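Local atomic coordinates of LbaCas13a H328A (C2c2) (Lachnospiraceae bacterium NK4A179, PDB entry 5WLH), a protein that binds and probably processes CRISPR guide RNA and, as a Cas13a nuclease, cleaves single-stranded RNA when directed by that guide. Residues 1207-1212 against 1224-1229. Residues are numbered along the deposited sequence; the frame is centred on the assembly and turned at random.
Sequences AKIGEF and DCYASG
Three backbone carbonyls, those of A1178, L1184 and G1201, grip NZ of the buried K1208 on helix 1205-1216, while I1209 and F1212 of the same helix close on Y1226 in the loop that follows. I1209 sets its CG2 branch over one face of the tyrosine ring, near the rim, 4.0 Å above the plane. The other branch passes the rim, and CD1 ends 3.5 Å from Y1226 OH. F1212 arrives differently. With CG anti to the backbone N (chi1 -176°), its ring reaches the loop by an edge, and CE1 lies 3.8 Å from Y1226 N and 3.9 Å from Y1226 CB. C1225 SG stands at that ring's edge too, 4.3 Å from CE1 of F1212, in a sulfur-aromatic contact 75° off the ring normal. No hydrogen bond joins the segments, so shape and apolar contact carry the interface. M1179 of helix 1171-1180 touches the side chains of both F1212 and Y1226, and L1133 of the long helix 1106-1145 adds to the cover of Y1226. Within the loop, D1224 OD1 accepts from A1227 N (3.0 Å), which comes from above the carboxylate plane, and S1228 N bonds to C1225 O. The arrangement is that of an Asx motif overlapping a type I beta turn, packed against the preceding helix.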
loop_
_atom_site.group_PDB
_atom_site.type_symbol
_atom_site.label_atom_id
_atom_site.label_comp_id
_atom_site.label_asym_id
_atom_site.label_seq_id
_atom_site.Cartn_x
_atom_site.Cartn_y
_atom_site.Cartn_z
ATOM N N ALA A 1207 4.781 -28.592 4.558
ATOM C CA ALA A 1207 4.353 -29.982 4.511
ATOM C C ALA A 1207 3.426 -30.206 3.336
ATOM O O ALA A 1207 3.514 -31.229 2.645
ATOM C CB ALA A 1207 3.653 -30.374 5.814
ATOM N N LYS A 1208 2.527 -29.252 3.096
ATOM C CA LYS A 1208 1.574 -29.401 2.011
ATOM C C LYS A 1208 2.271 -29.426 0.666
ATOM O O LYS A 1208 1.853 -30.150 -0.238
ATOM C CB LYS A 1208 0.548 -28.280 2.064
ATOM C CG LYS A 1208 -0.453 -28.573 3.162
ATOM C CD LYS A 1208 -1.501 -27.575 3.245
ATOM C CE LYS A 1208 -2.667 -28.140 4.016
ATOM N NZ LYS A 1208 -3.723 -27.112 3.989
ATOM N N ILE A 1209 3.305 -28.602 0.490
ATOM C CA ILE A 1209 4.031 -28.648 -0.768
ATOM C C ILE A 1209 4.658 -30.020 -0.962
ATOM O O ILE A 1209 4.592 -30.596 -2.052
ATOM C CB ILE A 1209 5.081 -27.535 -0.812
ATOM C CG1 ILE A 1209 4.346 -26.197 -0.877
ATOM C CG2 ILE A 1209 6.027 -27.751 -2.003
ATOM C CD1 ILE A 1209 5.280 -24.994 -0.873
ATOM N N GLY A 1210 5.278 -30.558 0.090
ATOM C CA GLY A 1210 5.785 -31.923 0.015
ATOM C C GLY A 1210 4.706 -32.920 -0.356
ATOM O O GLY A 1210 4.902 -33.780 -1.219
ATOM N N GLU A 1211 3.539 -32.802 0.268
ATOM C CA GLU A 1211 2.455 -33.720 -0.045
ATOM C C GLU A 1211 1.986 -33.551 -1.481
ATOM O O GLU A 1211 1.674 -34.537 -2.163
ATOM C CB GLU A 1211 1.307 -33.501 0.934
ATOM C CG GLU A 1211 1.688 -33.851 2.340
ATOM C CD GLU A 1211 0.758 -33.242 3.359
ATOM O OE1 GLU A 1211 -0.121 -32.440 2.964
ATOM O OE2 GLU A 1211 0.915 -33.561 4.554
ATOM N N PHE A 1212 1.928 -32.308 -1.965
ATOM C CA PHE A 1212 1.549 -32.077 -3.352
ATOM C C PHE A 1212 2.497 -32.789 -4.300
ATOM O O PHE A 1212 2.060 -33.406 -5.280
ATOM C CB PHE A 1212 1.553 -30.585 -3.658
ATOM C CG PHE A 1212 1.082 -30.262 -5.025
ATOM C CD1 PHE A 1212 1.973 -30.282 -6.112
ATOM C CD2 PHE A 1212 -0.237 -29.944 -5.249
ATOM C CE1 PHE A 1212 1.533 -29.981 -7.375
ATOM C CE2 PHE A 1212 -0.683 -29.644 -6.522
ATOM C CZ PHE A 1212 0.208 -29.653 -7.589
ATOM N N ASP A 1224 8.272 -32.172 -12.229
ATOM C CA ASP A 1224 7.897 -31.264 -11.138
ATOM C C ASP A 1224 6.649 -30.489 -11.575
ATOM O O ASP A 1224 6.745 -29.385 -12.118
ATOM C CB ASP A 1224 9.042 -30.329 -10.768
ATOM C CG ASP A 1224 8.766 -29.531 -9.494
ATOM O OD1 ASP A 1224 7.582 -29.350 -9.143
ATOM O OD2 ASP A 1224 9.730 -29.099 -8.824
ATOM N N CYS A 1225 5.480 -31.070 -11.291
ATOM C CA CYS A 1225 4.216 -30.427 -11.632
ATOM C C CYS A 1225 4.033 -29.114 -10.872
ATOM O O CYS A 1225 3.498 -28.142 -11.416
ATOM C CB CYS A 1225 3.056 -31.379 -11.332
ATOM S SG CYS A 1225 1.415 -30.678 -11.631
ATOM N N TYR A 1226 4.452 -29.074 -9.608
ATOM C CA TYR A 1226 4.317 -27.846 -8.819
ATOM C C TYR A 1226 4.980 -26.671 -9.523
ATOM O O TYR A 1226 4.439 -25.554 -9.551
ATOM C CB TYR A 1226 4.942 -28.067 -7.444
ATOM C CG TYR A 1226 5.053 -26.854 -6.558
ATOM C CD1 TYR A 1226 6.155 -26.006 -6.649
ATOM C CD2 TYR A 1226 4.080 -26.573 -5.600
ATOM C CE1 TYR A 1226 6.274 -24.915 -5.844
ATOM C CE2 TYR A 1226 4.199 -25.470 -4.772
ATOM C CZ TYR A 1226 5.305 -24.646 -4.908
ATOM O OH TYR A 1226 5.463 -23.550 -4.104
ATOM N N ALA A 1227 6.149 -26.911 -10.101
ATOM C CA ALA A 1227 6.934 -25.882 -10.761
ATOM C C ALA A 1227 6.574 -25.699 -12.230
ATOM O O ALA A 1227 7.229 -24.903 -12.914
ATOM C CB ALA A 1227 8.432 -26.205 -10.633
ATOM N N SER A 1228 5.570 -26.419 -12.744
ATOM C CA SER A 1228 5.237 -26.295 -14.158
ATOM C C SER A 1228 4.785 -24.875 -14.459
ATOM O O SER A 1228 3.966 -24.305 -13.732
ATOM C CB SER A 1228 4.149 -27.295 -14.554
ATOM O OG SER A 1228 4.025 -27.352 -15.966
ATOM N N GLY A 1229 5.369 -24.281 -15.498
ATOM C CA GLY A 1229 5.072 -22.910 -15.845
ATOM C C GLY A 1229 5.793 -21.860 -15.022
ATOM O O GLY A 1229 5.804 -20.693 -15.426
#